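Local atomic coordinates of flocculation protein FLO11 (Saccharomyces cerevisiae, PDB entry 4UYS), a protein that mediates homotypic cell-cell adhesion in flocculation and supports substrate adhesion, invasive growth, pseudohypha formation and biofilm development. Residues T50-G55 against D96-F101; F144-G149 against T161-F166; C112-P117 against W168-D173; L18-H23 against G157-D162. All blocks are in the same frame, centred on the assembly; numbering follows the deposited sequence. Where two conformers were deposited one is given.

How the interactions relate
All four contacts lie in the Flo11 adhesion domain. Interaction 1 pairs stretches of two long strands of an antiparallel sheet, burying an apolar face and leaving the polar one, with a sodium ligand, more exposed. Interaction 2 is the most buried, joining the end of strand 143-147 to an irregular loop through backbone carbonyls and the carboxylate of Asp162. Interactions 2 and 4 share Thr161 and Asp162, the latter bonded to the strand in one and to His23 in the other. Interactions 2 and 3 meet where Phe166 O lies 2.8 Å from Met116 N. Interactions 1, 3 and 4 are partly buried; 3 adds a small sheet flanked by two disulfides, 4 rings and a helix start.

Interaction 1 (T50-G55 against D96-F101); sequences TIHVKG and DFTATF. With NA (sodium ion), chain G.
His52 reaches across to Asp96 from the polar face of two antiparallel strands. Its CB passes the methyl CG2 of Thr98; CD2 then lies 3.3 Å from Phe97 O, and NE2 ends the chain as donor to Asp96 OD1 at 2.7 Å. With CG anti to the backbone N (chi1 -177°), the ring swings toward the neighbouring strand and presents its edge. The carboxylate oxygen lies in the ring plane, whereas the donor stands somewhat out of the carboxylate plane on its syn side; the two planes are 29° apart. This bond would be expected to fix the rotation of the imidazole.

At the other end of this face Thr50 OG1 and Thr100 OG1 share a hydrogen bond of 2.8 Å. The same Thr50 oxygen binds a sodium ion at 2.7 Å, beside a water ligand. Lys54 lays its CG alongside Asp96, but its amine leads away.

The opposite face is apolar. Val53 sits over one face of the Phe97 ring in a CH-pi contact, its CB 3.8 Å from the ring centroid, and Ile51 spreads from Ala99 CB to the edge of Phe101 through CD1. Leu67 and Ile69 of strand 64-70 pack on this side.

Ile51-Ala99 and Val53-Phe97 are hydrogen-bonded antiparallel pairs, two bonds each, alternating with the non-hydrogen-bonded pairs Thr50-Thr100, His52-Thr98 and Lys54-Asp96. Strand 46-55 is the middle member and 96-104 an outer one of an antiparallel three-stranded sheet, whose apolar face packs on strand 64-70 of the five-stranded sheet in the Flo11 domain.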
loop_
_atom_site.group_PDB
_atom_site.type_symbol
_atom_site.label_atom_id
_atom_site.label_comp_id
_atom_site.label_asym_id
_atom_site.label_seq_id
_atom_site.Cartn_x
_atom_site.Cartn_y
_atom_site.Cartn_z
ATOM N N THR A 50 8.773 -2.408 1.922
ATOM C CA THR A 50 7.884 -3.435 2.437
ATOM C C THR A 50 6.716 -2.732 3.085
ATOM O O THR A 50 6.908 -1.813 3.884
ATOM C CB THR A 50 8.590 -4.350 3.461
ATOM O OG1 THR A 50 9.681 -5.016 2.827
ATOM C CG2 THR A 50 7.658 -5.402 4.022
ATOM N N ILE A 51 5.516 -3.179 2.744
ATOM C CA ILE A 51 4.271 -2.697 3.353
ATOM C C ILE A 51 3.627 -3.804 4.160
ATOM O O ILE A 51 3.747 -4.976 3.829
ATOM C CB ILE A 51 3.301 -2.134 2.298
ATOM C CG1 ILE A 51 2.807 -3.183 1.315
ATOM C CG2 ILE A 51 3.981 -0.966 1.589
ATOM C CD1 ILE A 51 1.746 -2.714 0.351
ATOM N N HIS A 52 2.899 -3.381 5.179
ATOM C CA HIS A 52 2.066 -4.260 6.003
ATOM C C HIS A 52 0.663 -3.707 5.971
ATOM O O HIS A 52 0.437 -2.573 6.382
ATOM C CB HIS A 52 2.613 -4.352 7.422
ATOM C CG HIS A 52 1.850 -5.286 8.312
ATOM N ND1 HIS A 52 1.848 -5.129 9.677
ATOM C CD2 HIS A 52 1.062 -6.350 8.060
ATOM C CE1 HIS A 52 1.088 -6.059 10.228
ATOM N NE2 HIS A 52 0.627 -6.836 9.264
ATOM N N VAL A 53 -0.284 -4.513 5.464
ATOM C CA VAL A 53 -1.661 -4.146 5.321
ATOM C C VAL A 53 -2.517 -5.033 6.222
ATOM O O VAL A 53 -2.363 -6.257 6.204
ATOM C CB VAL A 53 -2.097 -4.259 3.851
ATOM C CG1 VAL A 53 -3.595 -3.932 3.706
ATOM C CG2 VAL A 53 -1.219 -3.360 2.967
ATOM N N LYS A 54 -3.380 -4.404 6.990
ATOM C CA LYS A 54 -4.253 -5.114 7.916
ATOM C C LYS A 54 -5.684 -4.666 7.745
ATOM O O LYS A 54 -5.970 -3.480 7.669
ATOM C CB LYS A 54 -3.834 -4.813 9.358
ATOM C CG LYS A 54 -2.530 -5.499 9.707
ATOM C CD LYS A 54 -2.256 -5.485 11.194
ATOM C CE LYS A 54 -1.840 -4.107 11.643
ATOM N NZ LYS A 54 -1.354 -4.176 13.042
ATOM N N GLY A 55 -6.589 -5.621 7.688
ATOM C CA GLY A 55 -8.008 -5.332 7.714
ATOM C C GLY A 55 -8.571 -5.352 9.125
ATOM O O GLY A 55 -8.042 -6.031 9.995
ATOM N N ASP A 96 -4.279 -9.536 6.513
ATOM C CA ASP A 96 -3.029 -9.349 7.253
ATOM C C ASP A 96 -1.914 -9.883 6.382
ATOM O O ASP A 96 -1.638 -11.062 6.387
ATOM C CB ASP A 96 -3.058 -10.048 8.618
ATOM C CG ASP A 96 -1.927 -9.594 9.501
ATOM O OD1 ASP A 96 -0.925 -9.076 8.980
ATOM O OD2 ASP A 96 -2.052 -9.723 10.738
ATOM N N PHE A 97 -1.349 -8.999 5.566
ATOM C CA PHE A 97 -0.300 -9.419 4.611
ATOM C C PHE A 97 0.811 -8.376 4.535
ATOM O O PHE A 97 0.630 -7.213 4.909
ATOM C CB PHE A 97 -0.889 -9.736 3.237
ATOM C CG PHE A 97 -1.458 -8.549 2.502
ATOM C CD1 PHE A 97 -0.645 -7.789 1.671
ATOM C CD2 PHE A 97 -2.794 -8.219 2.612
ATOM C CE1 PHE A 97 -1.163 -6.722 0.964
ATOM C CE2 PHE A 97 -3.317 -7.168 1.906
ATOM C CZ PHE A 97 -2.518 -6.408 1.091
ATOM N N THR A 98 1.936 -8.828 4.024
ATOM C CA THR A 98 3.036 -7.954 3.672
ATOM C C THR A 98 3.303 -8.116 2.199
ATOM O O THR A 98 3.006 -9.149 1.600
ATOM C CB THR A 98 4.287 -8.215 4.526
ATOM O OG1 THR A 98 4.754 -9.536 4.305
ATOM C CG2 THR A 98 3.996 -8.040 6.006
ATOM N N ALA A 99 3.896 -7.084 1.627
ATOM C CA ALA A 99 4.391 -7.136 0.261
ATOM C C ALA A 99 5.650 -6.311 0.172
ATOM O O ALA A 99 5.770 -5.294 0.835
ATOM C CB ALA A 99 3.344 -6.606 -0.703
ATOM N N THR A 100 6.540 -6.735 -0.698
ATOM C CA THR A 100 7.812 -6.079 -0.930
ATOM C C THR A 100 8.001 -5.896 -2.426
ATOM O O THR A 100 7.800 -6.834 -3.187
ATOM C CB THR A 100 8.946 -6.924 -0.324
ATOM O OG1 THR A 100 8.785 -6.991 1.103
ATOM C CG2 THR A 100 10.318 -6.310 -0.604
ATOM N N PHE A 101 8.343 -4.670 -2.808
ATOM C CA PHE A 101 8.455 -4.321 -4.219
ATOM C C PHE A 101 9.279 -3.059 -4.345
ATOM O O PHE A 101 9.618 -2.407 -3.369
ATOM C CB PHE A 101 7.028 -4.175 -4.839
ATOM C CG PHE A 101 6.167 -3.137 -4.213
ATOM C CD1 PHE A 101 5.430 -3.418 -3.066
ATOM C CD2 PHE A 101 6.057 -1.860 -4.748
ATOM C CE1 PHE A 101 4.622 -2.479 -2.479
ATOM C CE2 PHE A 101 5.260 -0.918 -4.161
ATOM C CZ PHE A 101 4.547 -1.227 -3.028
HETATM NA NA NA G . 12.265 -4.405 2.178
HETATM O O HOH W 1 13.927 -2.704 2.688
#

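Interaction 2 (F144-G149 against T161-F166); sequences FDLSTG and TDFPGF. With NA (sodium ion), chain E.
A buried strand-to-loop contact joins Ser147 and its neighbours, at the end of strand 143-147, to Asp162 and Phe163 in the loop leading to strand 166-169. Strand 143-147 is an outer member of the five-stranded antiparallel sheet, and the pairing with the loop amounts to a single backbone bridge, Thr148 with Phe163, not a further full strand.

Ser147 O takes two bonds, from Asp162 N at 2.8 Å and from Phe163 N; both are bent, and both donors are tilted from the carbonyl plane. In return Ser147 N gives a straighter bond (164°) to the anti lone pair of Asp162 OD2 at 2.9 Å. That carboxylate lies across Leu146, whose CD2 touches Asp162 CG. Its other oxygen, OD1, is held by His23 ND1, so the group is gripped from two parts of the chain. A water links OD2 to Asp145 O, and Asp145 OD1 in turn binds a sodium ion.

The Phe163 ring lies against Leu146, CE2 3.5 Å from its CB, while Thr148 CG2 comes up at the ring edge. Thr148 OG1 faces the other way, hydrogen-bonded to Asn118 and Phe119 N. Further along, Gly149 N bonds to Phe163 O, and the backbone of Gly149 takes angles that call for glycine.

Thr161 has OG1 set between its backbone N and carbonyl carbon (chi1 71°); this hydroxyl, which also meets Ser159 OG, donates in the carbonyl plane to a lone pair of Gly149 O at 2.8 Å.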
loop_
_atom_site.group_PDB
_atom_site.type_symbol
_atom_site.label_atom_id
_atom_site.label_comp_id
_atom_site.label_asym_id
_atom_site.label_seq_id
_atom_site.Cartn_x
_atom_site.Cartn_y
_atom_site.Cartn_z
ATOM N N PHE A 144 -12.841 -3.283 -4.874
ATOM C CA PHE A 144 -12.472 -1.923 -4.514
ATOM C C PHE A 144 -10.971 -1.743 -4.621
ATOM O O PHE A 144 -10.211 -2.708 -4.593
ATOM C CB PHE A 144 -12.961 -1.530 -3.108
ATOM C CG PHE A 144 -12.473 -2.442 -2.025
ATOM C CD1 PHE A 144 -13.191 -3.575 -1.640
ATOM C CD2 PHE A 144 -11.281 -2.174 -1.369
ATOM C CE1 PHE A 144 -12.717 -4.426 -0.651
ATOM C CE2 PHE A 144 -10.828 -3.012 -0.379
ATOM C CZ PHE A 144 -11.534 -4.127 -0.017
ATOM N N ASP A 145 -10.581 -0.476 -4.734
ATOM C CA ASP A 145 -9.176 -0.063 -4.712
ATOM C C ASP A 145 -9.005 0.858 -3.524
ATOM O O ASP A 145 -9.860 1.705 -3.239
ATOM C CB ASP A 145 -8.850 0.783 -5.962
ATOM C CG ASP A 145 -8.929 0.032 -7.265
ATOM O OD1 ASP A 145 -9.066 -1.195 -7.238
ATOM O OD2 ASP A 145 -8.804 0.723 -8.307
ATOM N N LEU A 146 -7.893 0.665 -2.817
ATOM C CA LEU A 146 -7.467 1.526 -1.704
ATOM C C LEU A 146 -6.199 2.263 -2.087
ATOM O O LEU A 146 -5.236 1.631 -2.547
ATOM C CB LEU A 146 -7.243 0.718 -0.445
ATOM C CG LEU A 146 -8.490 -0.040 0.040
ATOM C CD1 LEU A 146 -8.154 -0.779 1.319
ATOM C CD2 LEU A 146 -9.681 0.872 0.220
ATOM N N SER A 147 -6.192 3.571 -1.921
ATOM C CA SER A 147 -5.123 4.431 -2.400
ATOM C C SER A 147 -4.271 5.014 -1.298
ATOM O O SER A 147 -4.788 5.308 -0.201
ATOM C CB SER A 147 -5.707 5.569 -3.217
ATOM O OG SER A 147 -6.525 6.383 -2.404
ATOM N N THR A 148 -2.990 5.241 -1.593
ATOM C CA THR A 148 -2.125 5.971 -0.675
ATOM C C THR A 148 -2.020 7.449 -1.033
ATOM O O THR A 148 -2.198 7.832 -2.191
ATOM C CB THR A 148 -0.688 5.401 -0.683
ATOM O OG1 THR A 148 -0.010 5.682 -1.933
ATOM C CG2 THR A 148 -0.651 3.912 -0.450
ATOM N N GLY A 149 -1.704 8.265 -0.024
ATOM C CA GLY A 149 -1.174 9.592 -0.267
ATOM C C GLY A 149 -1.617 10.623 0.746
ATOM O O GLY A 149 -2.654 10.511 1.426
ATOM N N THR A 161 -7.819 9.804 0.174
ATOM C CA THR A 161 -7.104 8.539 0.082
ATOM C C THR A 161 -7.418 7.663 1.280
ATOM O O THR A 161 -8.024 8.139 2.259
ATOM C CB THR A 161 -5.573 8.702 -0.007
ATOM O OG1 THR A 161 -5.119 9.146 1.283
ATOM C CG2 THR A 161 -5.179 9.718 -1.045
ATOM N N ASP A 162 -7.012 6.392 1.180
ATOM C CA ASP A 162 -7.273 5.410 2.226
ATOM C C ASP A 162 -6.138 5.159 3.168
ATOM O O ASP A 162 -6.360 4.611 4.244
ATOM C CB ASP A 162 -7.753 4.127 1.579
ATOM C CG ASP A 162 -8.864 4.399 0.619
ATOM O OD1 ASP A 162 -9.958 4.744 1.125
ATOM O OD2 ASP A 162 -8.655 4.335 -0.621
ATOM N N PHE A 163 -4.913 5.486 2.728
ATOM C CA PHE A 163 -3.694 5.211 3.459
ATOM C C PHE A 163 -2.798 6.425 3.356
ATOM O O PHE A 163 -2.842 7.132 2.350
ATOM C CB PHE A 163 -2.925 4.056 2.804
ATOM C CG PHE A 163 -3.670 2.761 2.665
ATOM C CD1 PHE A 163 -4.304 2.125 3.720
ATOM C CD2 PHE A 163 -3.600 2.075 1.448
ATOM C CE1 PHE A 163 -4.894 0.900 3.557
ATOM C CE2 PHE A 163 -4.176 0.829 1.284
ATOM C CZ PHE A 163 -4.796 0.241 2.350
ATOM N N PRO A 164 -1.976 6.673 4.360
ATOM C CA PRO A 164 -1.057 7.800 4.281
ATOM C C PRO A 164 -0.035 7.674 3.167
ATOM O O PRO A 164 0.296 6.558 2.707
ATOM C CB PRO A 164 -0.395 7.818 5.664
ATOM C CG PRO A 164 -0.626 6.469 6.250
ATOM C CD PRO A 164 -1.854 5.925 5.623
ATOM N N GLY A 165 0.491 8.828 2.774
ATOM C CA GLY A 165 1.769 8.863 2.031
ATOM C C GLY A 165 2.947 8.902 3.000
ATOM O O GLY A 165 2.791 9.148 4.207
ATOM N N PHE A 166 4.132 8.626 2.462
ATOM C CA PHE A 166 5.344 8.494 3.236
ATOM C C PHE A 166 6.516 9.118 2.488
ATOM O O PHE A 166 6.492 9.261 1.265
ATOM C CB PHE A 166 5.702 7.000 3.405
ATOM C CG PHE A 166 4.703 6.276 4.306
ATOM C CD1 PHE A 166 3.526 5.752 3.806
ATOM C CD2 PHE A 166 4.972 6.088 5.638
ATOM C CE1 PHE A 166 2.616 5.119 4.642
ATOM C CE2 PHE A 166 4.065 5.459 6.478
ATOM C CZ PHE A 166 2.910 4.948 5.961
HETATM NA NA NA E . -11.498 -2.361 -8.081
HETATM O O HOH W 2 -10.765 3.999 -2.334
HETATM O O HOH W 3 -14.042 -1.551 -8.337
HETATM O O HOH W 4 -11.148 -1.628 -10.774
#

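Interaction 3 (C112-P117 against W168-D173); sequences CQVWMP and WNIDCD
The indole of Trp168 has the backbone of Val114-Met116 over one face, with Val114 O and Met116 N both toward the rim. Met116 CB lies 3.5 Å from Trp168 CZ3, and the sulfur stands at the edge of the six-membered ring in a Met-aromatic contact, SD 5.5 Å from its centroid. At the pyrrole end Val114 CG1 meets NE1 and CD1. The indole leaves its backbone in the cramped rotamer between N and carbonyl carbon (chi1 53°), which folds it back under the partner strand. A serine in its place would probably open a gap beneath Val114 and take away the ring against which Met116 CB and SD lie.

The amides of Gln113 and Asn169 are nearly perpendicular (88°) and joined by a water between NE2 and OD1; Asn169 ND2 meanwhile bonds to Asp173 O at 2.9 Å, in its own amide plane. Ile170 lays CG1 against Val114 CB, and its N bonds to Cys112 O.

Val114 and Trp168 form an antiparallel hydrogen-bonded pair in a three-stranded sheet, 113-115 on the outside and 166-169 in the middle. Cys112, just before strand 113-115, and Cys172, in the turn after strand 166-169, are disulfide-bonded to Cys176 and Cys8 near the two ends of the chain, and Tyr47 of strand 46-55 meets Trp168 edge-to-face.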
loop_
_atom_site.group_PDB
_atom_site.type_symbol
_atom_site.label_atom_id
_atom_site.label_comp_id
_atom_site.label_asym_id
_atom_site.label_seq_id
_atom_site.Cartn_x
_atom_site.Cartn_y
_atom_site.Cartn_z
ATOM N N CYS A 112 17.099 16.543 1.718
ATOM C CA CYS A 112 17.450 15.227 2.236
ATOM C C CYS A 112 16.430 14.128 2.022
ATOM O O CYS A 112 16.813 12.974 2.117
ATOM C CB CYS A 112 17.781 15.289 3.737
ATOM S SG CYS A 112 19.360 16.068 4.095
ATOM N N GLN A 113 15.147 14.467 1.822
ATOM C CA GLN A 113 14.074 13.488 1.839
ATOM C C GLN A 113 13.276 13.508 0.542
ATOM O O GLN A 113 13.159 14.537 -0.109
ATOM C CB GLN A 113 13.160 13.796 3.020
ATOM C CG GLN A 113 13.805 13.524 4.373
ATOM C CD GLN A 113 13.027 14.086 5.548
ATOM O OE1 GLN A 113 12.646 15.250 5.563
ATOM N NE2 GLN A 113 12.756 13.241 6.514
ATOM N N VAL A 114 12.696 12.356 0.220
ATOM C CA VAL A 114 11.986 12.118 -1.036
ATOM C C VAL A 114 10.670 11.387 -0.756
ATOM O O VAL A 114 10.623 10.499 0.076
ATOM C CB VAL A 114 12.875 11.370 -2.065
ATOM C CG1 VAL A 114 13.289 10.003 -1.555
ATOM C CG2 VAL A 114 12.233 11.312 -3.422
ATOM N N TRP A 115 9.639 11.788 -1.475
ATOM C CA TRP A 115 8.310 11.173 -1.351
ATOM C C TRP A 115 8.235 9.799 -1.992
ATOM O O TRP A 115 8.715 9.548 -3.107
ATOM C CB TRP A 115 7.244 12.034 -2.032
ATOM C CG TRP A 115 6.764 13.222 -1.232
ATOM C CD1 TRP A 115 7.105 14.525 -1.443
ATOM C CD2 TRP A 115 5.857 13.219 -0.121
ATOM N NE1 TRP A 115 6.466 15.339 -0.546
ATOM C CE2 TRP A 115 5.701 14.565 0.290
ATOM C CE3 TRP A 115 5.154 12.208 0.533
ATOM C CZ2 TRP A 115 4.859 14.919 1.346
ATOM C CZ3 TRP A 115 4.326 12.559 1.563
ATOM C CH2 TRP A 115 4.179 13.899 1.963
ATOM N N MET A 116 7.564 8.873 -1.323
ATOM C CA MET A 116 7.073 7.669 -1.940
ATOM C C MET A 116 6.094 8.027 -3.041
ATOM O O MET A 116 5.169 8.801 -2.797
ATOM C CB MET A 116 6.347 6.823 -0.898
ATOM C CG MET A 116 5.850 5.476 -1.380
ATOM S SD MET A 116 4.916 4.585 -0.101
ATOM C CE MET A 116 3.332 5.351 -0.288
ATOM N N PRO A 117 6.281 7.464 -4.253
ATOM C CA PRO A 117 5.227 7.640 -5.273
ATOM C C PRO A 117 3.983 6.842 -4.832
ATOM O O PRO A 117 4.102 5.741 -4.325
ATOM C CB PRO A 117 5.860 7.046 -6.538
ATOM C CG PRO A 117 6.802 6.009 -6.018
ATOM C CD PRO A 117 7.352 6.552 -4.713
ATOM N N TRP A 168 11.148 9.461 2.937
ATOM C CA TRP A 168 12.339 8.906 3.565
ATOM C C TRP A 168 13.584 9.576 2.963
ATOM O O TRP A 168 13.488 10.381 2.044
ATOM C CB TRP A 168 12.405 7.396 3.374
ATOM C CG TRP A 168 12.292 6.928 1.953
ATOM C CD1 TRP A 168 13.252 6.969 1.000
ATOM C CD2 TRP A 168 11.144 6.360 1.331
ATOM N NE1 TRP A 168 12.787 6.442 -0.174
ATOM C CE2 TRP A 168 11.494 6.057 0.002
ATOM C CE3 TRP A 168 9.856 6.018 1.777
ATOM C CZ2 TRP A 168 10.624 5.426 -0.872
ATOM C CZ3 TRP A 168 9.004 5.374 0.900
ATOM C CH2 TRP A 168 9.403 5.083 -0.410
ATOM N N ASN A 169 14.754 9.245 3.477
ATOM C CA ASN A 169 15.971 9.888 3.000
ATOM C C ASN A 169 16.383 9.451 1.601
ATOM O O ASN A 169 16.390 8.288 1.299
ATOM C CB ASN A 169 17.115 9.689 3.974
ATOM C CG ASN A 169 17.061 10.606 5.185
ATOM O OD1 ASN A 169 15.990 11.011 5.633
ATOM N ND2 ASN A 169 18.231 10.969 5.713
ATOM N N ILE A 170 16.736 10.446 0.803
ATOM C CA ILE A 170 17.292 10.205 -0.533
ATOM C C ILE A 170 18.487 9.287 -0.413
ATOM O O ILE A 170 19.373 9.489 0.418
ATOM C CB ILE A 170 17.672 11.537 -1.212
ATOM C CG1 ILE A 170 16.436 12.433 -1.391
ATOM C CG2 ILE A 170 18.415 11.304 -2.532
ATOM C CD1 ILE A 170 16.751 13.884 -1.679
ATOM N N ASP A 171 18.501 8.242 -1.240
ATOM C CA ASP A 171 19.534 7.201 -1.274
ATOM C C ASP A 171 19.694 6.463 0.043
ATOM O O ASP A 171 20.676 5.780 0.265
ATOM C CB ASP A 171 20.901 7.744 -1.741
ATOM C CG ASP A 171 20.851 8.349 -3.105
ATOM O OD1 ASP A 171 19.891 8.087 -3.840
ATOM O OD2 ASP A 171 21.820 9.072 -3.439
ATOM N N CYS A 172 18.715 6.600 0.942
ATOM C CA CYS A 172 18.878 6.137 2.302
ATOM C C CYS A 172 20.165 6.583 2.950
ATOM O O CYS A 172 20.770 5.872 3.741
ATOM C CB CYS A 172 18.557 4.658 2.478
ATOM S SG CYS A 172 16.836 4.239 2.097
ATOM N N ASP A 173 20.583 7.794 2.614
ATOM C CA ASP A 173 21.779 8.393 3.222
ATOM C C ASP A 173 21.321 8.896 4.588
ATOM O O ASP A 173 20.742 9.989 4.746
ATOM C CB ASP A 173 22.317 9.575 2.431
ATOM C CG ASP A 173 23.546 10.175 3.084
ATOM O OD1 ASP A 173 23.836 9.859 4.267
ATOM O OD2 ASP A 173 24.184 10.986 2.401
HETATM O O HOH W 5 19.539 11.848 1.857
HETATM O O HOH W 6 13.397 10.441 6.543
#

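Interaction 4 (L18-H23 against G157-D162); sequences LDFNWH and GHSQTD
Asp19 and His158 form one backbone bridge, with Asp19 N bonded to Gly157 O at 3.0 Å and Ser159 N to Asp19 O at 2.9 Å. Beyond it the Trp22 five-membered ring stacks face-to-face on the His158 imidazole, centroids 3.8 Å apart and planes 10° from parallel. Trp22 CG is anti to the backbone N (chi1 177°), which sends the indole toward the loop; its edge at CZ3 meets Gln160 OE1, the amide standing steeply to the ring. His158 ND1 is hydrogen-bonded to Asp154, while Asp19 OD2 lies at the ring edge near CD2. An alanine in place of Trp22 would probably leave His158 without its stacking partner and uncover the side of Gln160 OE1 that CZ3 meets.

The segment runs into helix 21-26; Asp19, ahead of it, accepts at OD1 from Asn21 N and, weakly, from Trp22 N, an N-terminal capping bond. The Gln160 peptide group lies over one face of the next residue, His23, its C above the ring centre, tilted against it. His23 ND1 donates in the ring plane to Asp162 OD1 at 2.8 Å, though it meets the carboxylate from above its plane. Phe20 puts CD1 3.5 Å from Ser159 CB and its ring edge against Thr161 OG1, with Pro164 packed beyond.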
loop_
_atom_site.group_PDB
_atom_site.type_symbol
_atom_site.label_atom_id
_atom_site.label_comp_id
_atom_site.label_asym_id
_atom_site.label_seq_id
_atom_site.Cartn_x
_atom_site.Cartn_y
_atom_site.Cartn_z
ATOM N N LEU A 18 -4.488 13.039 9.399
ATOM C CA LEU A 18 -5.682 12.937 8.558
ATOM C C LEU A 18 -6.539 11.741 8.994
ATOM O O LEU A 18 -6.074 10.750 9.552
ATOM C CB LEU A 18 -5.307 12.777 7.084
ATOM C CG LEU A 18 -4.716 14.036 6.414
ATOM C CD1 LEU A 18 -4.316 13.694 4.987
ATOM C CD2 LEU A 18 -5.668 15.225 6.408
ATOM N N ASP A 19 -7.846 11.880 8.793
ATOM C CA ASP A 19 -8.791 10.769 8.954
ATOM C C ASP A 19 -8.842 10.013 7.642
ATOM O O ASP A 19 -9.358 10.504 6.659
ATOM C CB ASP A 19 -10.142 11.337 9.316
ATOM C CG ASP A 19 -11.246 10.318 9.453
ATOM O OD1 ASP A 19 -10.984 9.117 9.342
ATOM O OD2 ASP A 19 -12.395 10.775 9.738
ATOM N N PHE A 20 -8.267 8.810 7.603
ATOM C CA PHE A 20 -8.317 7.922 6.450
ATOM C C PHE A 20 -9.504 6.986 6.441
ATOM O O PHE A 20 -9.771 6.347 5.451
ATOM C CB PHE A 20 -7.016 7.113 6.316
ATOM C CG PHE A 20 -5.804 7.978 6.153
ATOM C CD1 PHE A 20 -5.456 8.444 4.889
ATOM C CD2 PHE A 20 -5.030 8.357 7.229
ATOM C CE1 PHE A 20 -4.357 9.263 4.739
ATOM C CE2 PHE A 20 -3.929 9.185 7.086
ATOM C CZ PHE A 20 -3.594 9.630 5.823
ATOM N N ASN A 21 -10.204 6.887 7.556
ATOM C CA ASN A 21 -11.351 5.980 7.609
ATOM C C ASN A 21 -12.558 6.451 6.862
ATOM O O ASN A 21 -13.348 5.668 6.383
ATOM C CB ASN A 21 -11.735 5.752 9.057
ATOM C CG ASN A 21 -10.766 4.854 9.751
ATOM O OD1 ASN A 21 -10.129 4.007 9.107
ATOM N ND2 ASN A 21 -10.635 5.025 11.052
ATOM N N TRP A 22 -12.711 7.751 6.798
ATOM C CA TRP A 22 -13.903 8.321 6.219
ATOM C C TRP A 22 -14.094 7.870 4.767
ATOM O O TRP A 22 -15.181 7.536 4.342
ATOM C CB TRP A 22 -13.753 9.821 6.383
ATOM C CG TRP A 22 -14.815 10.602 5.797
ATOM C CD1 TRP A 22 -15.965 11.001 6.405
ATOM C CD2 TRP A 22 -14.826 11.158 4.494
ATOM N NE1 TRP A 22 -16.716 11.752 5.539
ATOM C CE2 TRP A 22 -16.037 11.866 4.357
ATOM C CE3 TRP A 22 -13.934 11.122 3.421
ATOM C CZ2 TRP A 22 -16.384 12.524 3.182
ATOM C CZ3 TRP A 22 -14.274 11.775 2.249
ATOM C CH2 TRP A 22 -15.490 12.472 2.142
ATOM N N HIS A 23 -13.003 7.786 4.042
ATOM C CA HIS A 23 -13.089 7.435 2.670
ATOM C C HIS A 23 -13.591 5.989 2.432
ATOM O O HIS A 23 -14.378 5.714 1.555
ATOM C CB HIS A 23 -11.718 7.721 2.085
ATOM C CG HIS A 23 -11.733 7.811 0.624
ATOM N ND1 HIS A 23 -11.209 6.824 -0.171
ATOM C CD2 HIS A 23 -12.272 8.737 -0.195
ATOM C CE1 HIS A 23 -11.400 7.147 -1.435
ATOM N NE2 HIS A 23 -12.038 8.304 -1.477
ATOM N N GLY A 157 -10.452 17.739 7.411
ATOM C CA GLY A 157 -9.451 16.823 7.916
ATOM C C GLY A 157 -9.646 15.380 7.502
ATOM O O GLY A 157 -9.021 14.501 8.120
ATOM N N HIS A 158 -10.460 15.129 6.465
ATOM C CA HIS A 158 -10.674 13.772 5.951
ATOM C C HIS A 158 -9.817 13.593 4.711
ATOM O O HIS A 158 -9.859 14.393 3.792
ATOM C CB HIS A 158 -12.113 13.489 5.524
ATOM C CG HIS A 158 -13.129 13.785 6.540
ATOM N ND1 HIS A 158 -14.108 14.709 6.281
ATOM C CD2 HIS A 158 -13.358 13.301 7.782
ATOM C CE1 HIS A 158 -14.897 14.775 7.318
ATOM N NE2 HIS A 158 -14.462 13.955 8.253
ATOM N N SER A 159 -9.062 12.502 4.620
ATOM C CA SER A 159 -8.387 12.215 3.393
ATOM C C SER A 159 -9.342 11.708 2.344
ATOM O O SER A 159 -10.357 11.084 2.674
ATOM C CB SER A 159 -7.315 11.135 3.572
ATOM O OG SER A 159 -6.496 11.136 2.444
ATOM N N GLN A 160 -9.057 11.973 1.077
ATOM C CA GLN A 160 -9.707 11.293 -0.008
ATOM C C GLN A 160 -8.940 10.057 -0.464
ATOM O O GLN A 160 -9.372 9.380 -1.381
ATOM C CB GLN A 160 -9.907 12.226 -1.191
ATOM C CG GLN A 160 -10.607 13.514 -0.901
ATOM C CD GLN A 160 -12.081 13.338 -0.686
ATOM O OE1 GLN A 160 -12.643 12.235 -0.772
ATOM N NE2 GLN A 160 -12.737 14.447 -0.385
ATOM N N THR A 161 -7.819 9.804 0.174
ATOM C CA THR A 161 -7.104 8.539 0.082
ATOM C C THR A 161 -7.418 7.663 1.280
ATOM O O THR A 161 -8.024 8.139 2.259
ATOM C CB THR A 161 -5.573 8.702 -0.007
ATOM O OG1 THR A 161 -5.119 9.146 1.283
ATOM C CG2 THR A 161 -5.179 9.718 -1.045
ATOM N N ASP A 162 -7.012 6.392 1.180
ATOM C CA ASP A 162 -7.273 5.410 2.226
ATOM C C ASP A 162 -6.138 5.159 3.168
ATOM O O ASP A 162 -6.360 4.611 4.244
ATOM C CB ASP A 162 -7.753 4.127 1.579
ATOM C CG ASP A 162 -8.864 4.399 0.619
ATOM O OD1 ASP A 162 -9.958 4.744 1.125
ATOM O OD2 ASP A 162 -8.655 4.335 -0.621
#